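PDB 3FG2: putative rubredoxin reductase from Rhodopseudomonas palustris, which probably uses NADH and its bound FAD to reduce a ferredoxin that in turn supplies electrons to the cytochrome P450 CYP199A2. Local coordinates for residues S187-D192 with G325-Q330. Numbering follows the deposited sequence.
Sequences SSYFHD and GDDKLQ
Tyr189 gives its phenol proton to Asp327 in the one hydrogen bond between residues 187-192 and 325-330, OH to OD1 at 2.6 Å. The two side chains reach for each other from opposite directions, with ring and carboxylate planes 68° apart, and the hydroxyl meets OD1 from above the carboxylate plane. CG of Tyr189 stands anti to the backbone N (chi1 174°), which carries the ring off the helix toward the strand. The same carboxylate has two further partners: Asn369 ND2 also bonds OD1, and Arg193, from the next part of the helix, forms a salt bridge with OD2. This buried acid is thus gripped on both oxygens, which probably favours its charged form.

Apolar packing continues beside the polar pair. The far end of the Phe190 ring wedges in between Asp327 and Leu329: CE2 lies 3.8 Å from Asp327 CB, and CE1 is equally far from Leu329 CG. Tyr189 CD2 sits 3.8 Å above the centre of the Phe190 ring and covers that face of it. An alanine at Tyr189 would strip OD1 of its phenol donor and is likely to open a gap over that face of Phe190.

Helix and strand run nearly antiparallel, 163° between their short axes, joining the second Rossmann-like domain, probably the one that binds NAD(H), to the antiparallel sheet of the C-terminal domain. Phe190 also touches Gln324 on neighbouring strand 319-324, both aromatics rest on Val368 of strand 361-368, and Phe352 of strand 351-358 meets Tyr189 edge-to-face.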
loop_
_atom_site.group_PDB
_atom_site.type_symbol
_atom_site.label_atom_id
_atom_site.label_comp_id
_atom_site.label_asym_id
_atom_site.label_seq_id
_atom_site.Cartn_x
_atom_site.Cartn_y
_atom_site.Cartn_z
ATOM N N SER A 187 -6.828 -16.240 -5.130
ATOM C CA SER A 187 -8.182 -15.704 -5.020
ATOM C C SER A 187 -9.127 -16.802 -4.562
ATOM O O SER A 187 -9.910 -16.621 -3.632
ATOM C CB SER A 187 -8.666 -15.169 -6.364
ATOM O OG SER A 187 -7.793 -14.177 -6.857
ATOM N N SER A 188 -9.045 -17.948 -5.229
ATOM C CA SER A 188 -9.889 -19.089 -4.904
ATOM C C SER A 188 -9.797 -19.452 -3.418
ATOM O O SER A 188 -10.817 -19.556 -2.737
ATOM C CB SER A 188 -9.485 -20.286 -5.768
ATOM O OG SER A 188 -10.266 -21.427 -5.464
ATOM N N TYR A 189 -8.576 -19.636 -2.921
ATOM C CA TYR A 189 -8.368 -19.990 -1.516
ATOM C C TYR A 189 -9.056 -19.001 -0.577
ATOM O O TYR A 189 -9.793 -19.389 0.331
ATOM C CB TYR A 189 -6.869 -20.024 -1.172
ATOM C CG TYR A 189 -6.600 -20.233 0.308
ATOM C CD1 TYR A 189 -6.758 -21.495 0.898
ATOM C CD2 TYR A 189 -6.251 -19.161 1.131
ATOM C CE1 TYR A 189 -6.583 -21.684 2.275
ATOM C CE2 TYR A 189 -6.071 -19.336 2.517
ATOM C CZ TYR A 189 -6.239 -20.601 3.078
ATOM O OH TYR A 189 -6.067 -20.776 4.437
ATOM N N PHE A 190 -8.804 -17.718 -0.792
ATOM C CA PHE A 190 -9.393 -16.700 0.059
ATOM C C PHE A 190 -10.892 -16.552 -0.127
ATOM O O PHE A 190 -11.597 -16.127 0.794
ATOM C CB PHE A 190 -8.664 -15.371 -0.137
ATOM C CG PHE A 190 -7.360 -15.311 0.589
ATOM C CD1 PHE A 190 -6.157 -15.449 -0.091
ATOM C CD2 PHE A 190 -7.336 -15.187 1.980
ATOM C CE1 PHE A 190 -4.946 -15.471 0.604
ATOM C CE2 PHE A 190 -6.128 -15.208 2.688
ATOM C CZ PHE A 190 -4.934 -15.351 2.000
ATOM N N HIS A 191 -11.386 -16.906 -1.309
ATOM C CA HIS A 191 -12.814 -16.832 -1.541
ATOM C C HIS A 191 -13.459 -17.888 -0.649
ATOM O O HIS A 191 -14.486 -17.639 -0.026
ATOM C CB HIS A 191 -13.161 -17.115 -3.002
ATOM C CG HIS A 191 -14.616 -17.391 -3.221
ATOM N ND1 HIS A 191 -15.195 -18.606 -2.922
ATOM C CD2 HIS A 191 -15.622 -16.591 -3.642
ATOM C CE1 HIS A 191 -16.495 -18.543 -3.150
ATOM N NE2 HIS A 191 -16.780 -17.329 -3.587
ATOM N N ASP A 192 -12.840 -19.065 -0.588
ATOM C CA ASP A 192 -13.355 -20.155 0.233
ATOM C C ASP A 192 -13.309 -19.790 1.722
ATOM O O ASP A 192 -14.310 -19.907 2.432
ATOM C CB ASP A 192 -12.547 -21.444 0.004
ATOM C CG ASP A 192 -12.792 -22.069 -1.369
ATOM O OD1 ASP A 192 -13.811 -21.747 -2.017
ATOM O OD2 ASP A 192 -11.968 -22.907 -1.795
ATOM N N GLY A 325 -7.999 -12.380 8.356
ATOM C CA GLY A 325 -8.519 -13.319 9.332
ATOM C C GLY A 325 -7.355 -14.012 10.019
ATOM O O GLY A 325 -6.498 -13.358 10.609
ATOM N N ASP A 326 -7.306 -15.335 9.938
ATOM C CA ASP A 326 -6.215 -16.065 10.563
ATOM C C ASP A 326 -5.137 -16.466 9.565
ATOM O O ASP A 326 -4.142 -17.071 9.943
ATOM C CB ASP A 326 -6.750 -17.308 11.274
ATOM C CG ASP A 326 -7.691 -16.961 12.403
ATOM O OD1 ASP A 326 -7.422 -15.960 13.103
ATOM O OD2 ASP A 326 -8.688 -17.685 12.603
ATOM N N ASP A 327 -5.336 -16.122 8.296
ATOM C CA ASP A 327 -4.377 -16.469 7.248
ATOM C C ASP A 327 -3.405 -15.337 6.946
ATOM O O ASP A 327 -3.761 -14.160 7.024
ATOM C CB ASP A 327 -5.101 -16.843 5.944
ATOM C CG ASP A 327 -5.879 -18.143 6.048
ATOM O OD1 ASP A 327 -5.272 -19.186 6.369
ATOM O OD2 ASP A 327 -7.104 -18.120 5.797
ATOM N N LYS A 328 -2.175 -15.708 6.601
ATOM C CA LYS A 328 -1.137 -14.744 6.256
ATOM C C LYS A 328 -0.745 -14.984 4.807
ATOM O O LYS A 328 -0.502 -16.124 4.406
ATOM C CB LYS A 328 0.091 -14.926 7.146
ATOM C CG LYS A 328 1.359 -14.257 6.604
ATOM C CD LYS A 328 1.371 -12.744 6.794
ATOM C CE LYS A 328 1.820 -12.378 8.209
ATOM N NZ LYS A 328 1.926 -10.900 8.418
ATOM N N LEU A 329 -0.693 -13.909 4.025
ATOM C CA LEU A 329 -0.329 -13.995 2.620
ATOM C C LEU A 329 0.956 -13.212 2.417
ATOM O O LEU A 329 1.047 -12.040 2.790
ATOM C CB LEU A 329 -1.419 -13.375 1.744
ATOM C CG LEU A 329 -1.540 -13.748 0.254
ATOM C CD1 LEU A 329 -2.133 -12.565 -0.502
ATOM C CD2 LEU A 329 -0.211 -14.118 -0.345
ATOM N N GLN A 330 1.949 -13.859 1.831
ATOM C CA GLN A 330 3.207 -13.196 1.550
ATOM C C GLN A 330 3.515 -13.358 0.069
ATOM O O GLN A 330 3.390 -14.450 -0.489
ATOM C CB GLN A 330 4.335 -13.787 2.391
ATOM C CG GLN A 330 4.255 -13.435 3.856
ATOM C CD GLN A 330 5.238 -14.233 4.666
ATOM O OE1 GLN A 330 5.162 -15.459 4.714
ATOM N NE2 GLN A 330 6.175 -13.548 5.303
#